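Local coordinates for protein exported gluconolactonase (Xanthomonas campestris pv. campestris, PDB 3DR2) that probably hydrolyses gluconolactone to gluconate in secondary glucose metabolism, as a calcium-binding six-bladed beta-propeller enzyme of the SMP-30 family, at residues R57-S62 against P297-L302; G71-E74 against V80-D83. All blocks are in the same frame, centred on the assembly; numbering follows the deposited sequence.

Contact 1: R57-S62 against P297-L302; sequences RTLVWS and PCLWML
L299 lays its branched end over one face of the W61 indole. Its CG stands 3.7 Å from the centroid of the six-membered ring and only 9° off the ring normal. This is a CH-pi contact made near the middle of the benzene half. The atoms of L299 spread across that face. CB lies near the CE2-CZ2 bond, 3.8 Å from W61 CZ2. CD1 reaches the other way and comes 3.7 Å from W61 CZ3. The same methyl also meets L59, with 4.1 Å between L299 CD1 and L59 CD1. One methyl of L299 therefore meets both L59 and W61.

The torsions explain the reach. L299 has CG anti to the backbone N (chi1 -160°), and its CB already points at strand 58-63. W61 has chi1 at 89°, which places CG between the backbone N and the carbonyl carbon. This turns the indole so that a face meets L299, while L59 O lies at the ring edge, in plane. W61 NE1 has a weak hydrogen bond to S47 OG.

All three touching residues are buried. W72 packs on both L59 and W61, and F292 and T294 of strand 290-295 close on the same pair. L40 and Y41 lie against L299. V60 points away from this layer, toward the other side of its sheet. Strands 58-63 and 298-303 belong to different five-stranded antiparallel sheets. Such apolar packing between the faces of adjacent sheets is typical of blade-to-blade contacts in a six-bladed beta-propeller.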
loop_
_atom_site.group_PDB
_atom_site.type_symbol
_atom_site.label_atom_id
_atom_site.label_comp_id
_atom_site.label_asym_id
_atom_site.label_seq_id
_atom_site.Cartn_x
_atom_site.Cartn_y
_atom_site.Cartn_z
ATOM N N ARG A 57 5.493 8.546 -24.780
ATOM C CA ARG A 57 6.107 7.230 -24.966
ATOM C C ARG A 57 6.348 6.586 -23.615
ATOM O O ARG A 57 7.440 6.089 -23.314
ATOM C CB ARG A 57 7.413 7.335 -25.761
ATOM C CG ARG A 57 7.190 7.787 -27.205
ATOM C CD ARG A 57 8.323 7.342 -28.130
ATOM N NE ARG A 57 8.358 5.889 -28.311
ATOM C CZ ARG A 57 7.542 5.199 -29.103
ATOM N NH1 ARG A 57 6.607 5.819 -29.813
ATOM N NH2 ARG A 57 7.654 3.878 -29.179
ATOM N N THR A 58 5.289 6.587 -22.813
ATOM C CA THR A 58 5.327 6.055 -21.461
ATOM C C THR A 58 4.175 5.093 -21.182
ATOM O O THR A 58 3.055 5.317 -21.635
ATOM C CB THR A 58 5.226 7.215 -20.444
ATOM O OG1 THR A 58 6.339 8.102 -20.613
ATOM C CG2 THR A 58 5.196 6.687 -19.013
ATOM N N LEU A 59 4.456 4.020 -20.446
ATOM C CA LEU A 59 3.408 3.076 -20.061
ATOM C C LEU A 59 2.951 3.559 -18.684
ATOM O O LEU A 59 3.713 3.518 -17.716
ATOM C CB LEU A 59 3.948 1.645 -19.951
ATOM C CG LEU A 59 2.926 0.516 -19.720
ATOM C CD1 LEU A 59 2.321 0.587 -18.315
ATOM C CD2 LEU A 59 1.825 0.608 -20.778
ATOM N N VAL A 60 1.715 4.033 -18.615
ATOM C CA VAL A 60 1.127 4.542 -17.380
ATOM C C VAL A 60 0.338 3.443 -16.668
ATOM O O VAL A 60 -0.430 2.734 -17.302
ATOM C CB VAL A 60 0.144 5.690 -17.699
ATOM C CG1 VAL A 60 -0.511 6.183 -16.421
ATOM C CG2 VAL A 60 0.868 6.824 -18.420
ATOM N N TRP A 61 0.522 3.282 -15.363
ATOM C CA TRP A 61 -0.260 2.280 -14.649
ATOM C C TRP A 61 -0.377 2.686 -13.188
ATOM O O TRP A 61 0.352 3.562 -12.728
ATOM C CB TRP A 61 0.343 0.878 -14.831
ATOM C CG TRP A 61 1.380 0.442 -13.854
ATOM C CD1 TRP A 61 1.202 -0.410 -12.811
ATOM C CD2 TRP A 61 2.776 0.773 -13.871
ATOM N NE1 TRP A 61 2.398 -0.644 -12.175
ATOM C CE2 TRP A 61 3.382 0.072 -12.806
ATOM C CE3 TRP A 61 3.573 1.589 -14.685
ATOM C CZ2 TRP A 61 4.752 0.163 -12.528
ATOM C CZ3 TRP A 61 4.934 1.680 -14.409
ATOM C CH2 TRP A 61 5.509 0.969 -13.338
ATOM N N SER A 62 -1.314 2.079 -12.469
ATOM C CA SER A 62 -1.534 2.439 -11.075
ATOM C C SER A 62 -1.032 1.456 -10.043
ATOM O O SER A 62 -1.028 0.256 -10.269
ATOM C CB SER A 62 -3.035 2.598 -10.795
ATOM O OG SER A 62 -3.631 3.554 -11.637
ATOM N N PRO A 297 2.989 -6.567 -7.149
ATOM C CA PRO A 297 4.079 -5.589 -7.133
ATOM C C PRO A 297 4.686 -5.303 -8.506
ATOM O O PRO A 297 5.499 -4.387 -8.645
ATOM C CB PRO A 297 5.113 -6.238 -6.209
ATOM C CG PRO A 297 4.307 -7.181 -5.364
ATOM C CD PRO A 297 3.342 -7.761 -6.362
ATOM N N CYS A 298 4.261 -6.049 -9.520
ATOM C CA CYS A 298 4.877 -5.935 -10.836
ATOM C C CYS A 298 4.203 -5.359 -12.065
ATOM O O CYS A 298 2.981 -5.321 -12.197
ATOM C CB CYS A 298 5.377 -7.315 -11.263
ATOM S SG CYS A 298 6.274 -8.235 -10.013
ATOM N N LEU A 299 5.071 -4.959 -12.991
ATOM C CA LEU A 299 4.691 -4.482 -14.312
ATOM C C LEU A 299 5.599 -5.362 -15.180
ATOM O O LEU A 299 6.826 -5.248 -15.115
ATOM C CB LEU A 299 5.051 -3.009 -14.516
ATOM C CG LEU A 299 4.328 -2.220 -15.620
ATOM C CD1 LEU A 299 5.354 -1.439 -16.413
ATOM C CD2 LEU A 299 3.519 -3.121 -16.541
ATOM N N TRP A 300 5.003 -6.266 -15.948
ATOM C CA TRP A 300 5.781 -7.149 -16.815
ATOM C C TRP A 300 5.590 -6.722 -18.264
ATOM O O TRP A 300 4.669 -5.972 -18.586
ATOM C CB TRP A 300 5.315 -8.596 -16.661
ATOM C CG TRP A 300 5.409 -9.148 -15.268
ATOM C CD1 TRP A 300 6.548 -9.399 -14.551
ATOM C CD2 TRP A 300 4.315 -9.568 -14.442
ATOM N NE1 TRP A 300 6.229 -9.956 -13.333
ATOM C CE2 TRP A 300 4.866 -10.069 -13.240
ATOM C CE3 TRP A 300 2.922 -9.572 -14.603
ATOM C CZ2 TRP A 300 4.072 -10.572 -12.203
ATOM C CZ3 TRP A 300 2.131 -10.072 -13.571
ATOM C CH2 TRP A 300 2.712 -10.566 -12.387
ATOM N N MET A 301 6.459 -7.203 -19.149
ATOM C CA MET A 301 6.328 -6.862 -20.559
ATOM C C MET A 301 6.797 -8.003 -21.449
ATOM O O MET A 301 7.785 -8.669 -21.150
ATOM C CB MET A 301 7.119 -5.589 -20.893
ATOM C CG MET A 301 6.907 -5.080 -22.326
ATOM S SD MET A 301 8.147 -5.670 -23.549
ATOM C CE MET A 301 9.530 -4.630 -23.083
ATOM N N LEU A 302 6.064 -8.225 -22.535
ATOM C CA LEU A 302 6.389 -9.275 -23.493
ATOM C C LEU A 302 6.649 -8.614 -24.843
ATOM O O LEU A 302 5.722 -8.150 -25.511
ATOM C CB LEU A 302 5.224 -10.263 -23.617
ATOM C CG LEU A 302 5.518 -11.538 -24.415
ATOM C CD1 LEU A 302 6.567 -12.356 -23.686
ATOM C CD2 LEU A 302 4.242 -12.353 -24.589
#

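Contact 2: G71-E74 against V80-D83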
loop_
_atom_site.group_PDB
_atom_site.type_symbol
_atom_site.label_atom_id
_atom_site.label_comp_id
_atom_site.label_asym_id
_atom_site.label_seq_id
_atom_site.Cartn_x
_atom_site.Cartn_y
_atom_site.Cartn_z
ATOM N N GLY A 71 4.796 5.882 -14.180
ATOM C CA GLY A 71 5.072 5.973 -15.599
ATOM C C GLY A 71 6.389 5.308 -15.960
ATOM O O GLY A 71 7.449 5.692 -15.461
ATOM N N TRP A 72 6.320 4.301 -16.825
ATOM C CA TRP A 72 7.510 3.585 -17.271
ATOM C C TRP A 72 8.026 4.248 -18.543
ATOM O O TRP A 72 7.288 4.364 -19.520
ATOM C CB TRP A 72 7.167 2.127 -17.575
ATOM C CG TRP A 72 8.298 1.353 -18.181
ATOM C CD1 TRP A 72 9.358 0.793 -17.527
ATOM C CD2 TRP A 72 8.484 1.061 -19.571
ATOM N NE1 TRP A 72 10.193 0.166 -18.425
ATOM C CE2 TRP A 72 9.680 0.315 -19.686
ATOM C CE3 TRP A 72 7.756 1.357 -20.732
ATOM C CZ2 TRP A 72 10.165 -0.141 -20.918
ATOM C CZ3 TRP A 72 8.240 0.902 -21.958
ATOM C CH2 TRP A 72 9.434 0.160 -22.036
ATOM N N ARG A 73 9.285 4.688 -18.511
ATOM C CA ARG A 73 9.929 5.329 -19.658
ATOM C C ARG A 73 10.678 4.234 -20.422
ATOM O O ARG A 73 11.111 3.248 -19.834
ATOM C CB ARG A 73 10.915 6.402 -19.190
ATOM C CG ARG A 73 10.406 7.308 -18.072
ATOM C CD ARG A 73 9.086 8.001 -18.398
ATOM N NE ARG A 73 8.808 9.050 -17.415
ATOM C CZ ARG A 73 7.824 9.940 -17.505
ATOM N NH1 ARG A 73 6.987 9.920 -18.540
ATOM N NH2 ARG A 73 7.700 10.884 -16.576
ATOM N N GLU A 74 10.856 4.410 -21.723
ATOM C CA GLU A 74 11.510 3.377 -22.513
ATOM C C GLU A 74 12.960 3.035 -22.156
ATOM O O GLU A 74 13.477 2.009 -22.597
ATOM C CB GLU A 74 11.371 3.712 -23.999
ATOM C CG GLU A 74 9.905 3.774 -24.434
ATOM C CD GLU A 74 9.730 3.926 -25.928
ATOM O OE1 GLU A 74 10.242 4.916 -26.489
ATOM O OE2 GLU A 74 9.074 3.056 -26.541
ATOM N N VAL A 80 6.992 8.773 -10.719
ATOM C CA VAL A 80 5.668 8.902 -10.130
ATOM C C VAL A 80 4.990 10.043 -10.892
ATOM O O VAL A 80 5.449 11.191 -10.837
ATOM C CB VAL A 80 5.746 9.264 -8.630
ATOM C CG1 VAL A 80 4.337 9.474 -8.072
ATOM C CG2 VAL A 80 6.457 8.155 -7.861
ATOM N N LEU A 81 3.915 9.728 -11.612
ATOM C CA LEU A 81 3.176 10.725 -12.385
ATOM C C LEU A 81 2.133 11.429 -11.521
ATOM O O LEU A 81 1.934 12.636 -11.641
ATOM C CB LEU A 81 2.496 10.067 -13.594
ATOM C CG LEU A 81 3.425 9.412 -14.623
ATOM C CD1 LEU A 81 2.595 8.717 -15.708
ATOM C CD2 LEU A 81 4.330 10.470 -15.241
ATOM N N LEU A 82 1.465 10.662 -10.663
ATOM C CA LEU A 82 0.460 11.197 -9.745
ATOM C C LEU A 82 0.730 10.548 -8.393
ATOM O O LEU A 82 0.813 9.328 -8.302
ATOM C CB LEU A 82 -0.955 10.850 -10.220
ATOM C CG LEU A 82 -1.413 11.522 -11.515
ATOM C CD1 LEU A 82 -2.783 11.004 -11.909
ATOM C CD2 LEU A 82 -1.454 13.022 -11.320
ATOM N N ASP A 83 0.868 11.362 -7.348
ATOM C CA ASP A 83 1.174 10.845 -6.018
ATOM C C ASP A 83 0.035 11.047 -5.017
ATOM O O ASP A 83 -0.800 11.945 -5.180
ATOM C CB ASP A 83 2.454 11.516 -5.498
ATOM C CG ASP A 83 3.093 10.759 -4.344
ATOM O OD1 ASP A 83 3.190 9.511 -4.415
ATOM O OD2 ASP A 83 3.520 11.417 -3.372
#
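L81 has CG anti to its own carbonyl carbon (chi1 -62°), and this carries the isobutyl group over the backbone of G71. R73 starts with a similar first torsion (chi1 -44°), then bends at chi2 (-55°). The bend swings its guanidinium back toward L81. The two segments lie on the beta hairpin of strands 68-73 and 78-83, whose strands pair antiparallel in the propeller ahead of a corner at L81 and L82.

The two branches of L81 have different partners. G71 has no side chain, and L81 CD1 lies against its CA at 3.7 Å. CG sits nearby, 3.8 Å from G71 N, so the leucine rests on bare main chain. CD2 takes the other direction, toward the end of R73. The approach to the guanidinium is oblique, and the contact is one of van der Waals type.

The polar end of R73 is held by other residues. NE forms a salt bridge with D79 OD2, and NH1 is probably hydrogen-bonded to T58 OG1. These bonds help fix the planar group beside the leucine. L81 also packs on V60 of strand 58-63, so its side chain reaches the second strand along.

The backbone is irregular here. L81 and L82 both face V69 in a classic beta bulge, and the chain turns a corner at these residues. Beyond the corner, D83 OD1 forms salt bridges with R68 NE and with R67 NH1 of the second subunit. Across the hairpin, the nearest approach to the guanidinium is R73 NH2 to L81 CD2, at 3.6 Å.

Contact 1 joins two sheets face to face and is fully buried. Contact 2 lies within one hairpin, farther from the centre of the chain, and is partly buried. Their centres are 9 Å apart. Strands 58-63 and 68-73 are neighbours in the sheet they share, and contact 2 is nested in the chain loop closed by contact 1. The first is purely apolar, with an indole face at its middle. The second sets a leucine against main chain and a charged group. The two also touch directly. R57 NE and E74 OE1 form a salt bridge of 2.8 Å, and T58 CG2 packs 3.5 Å from G71 CA.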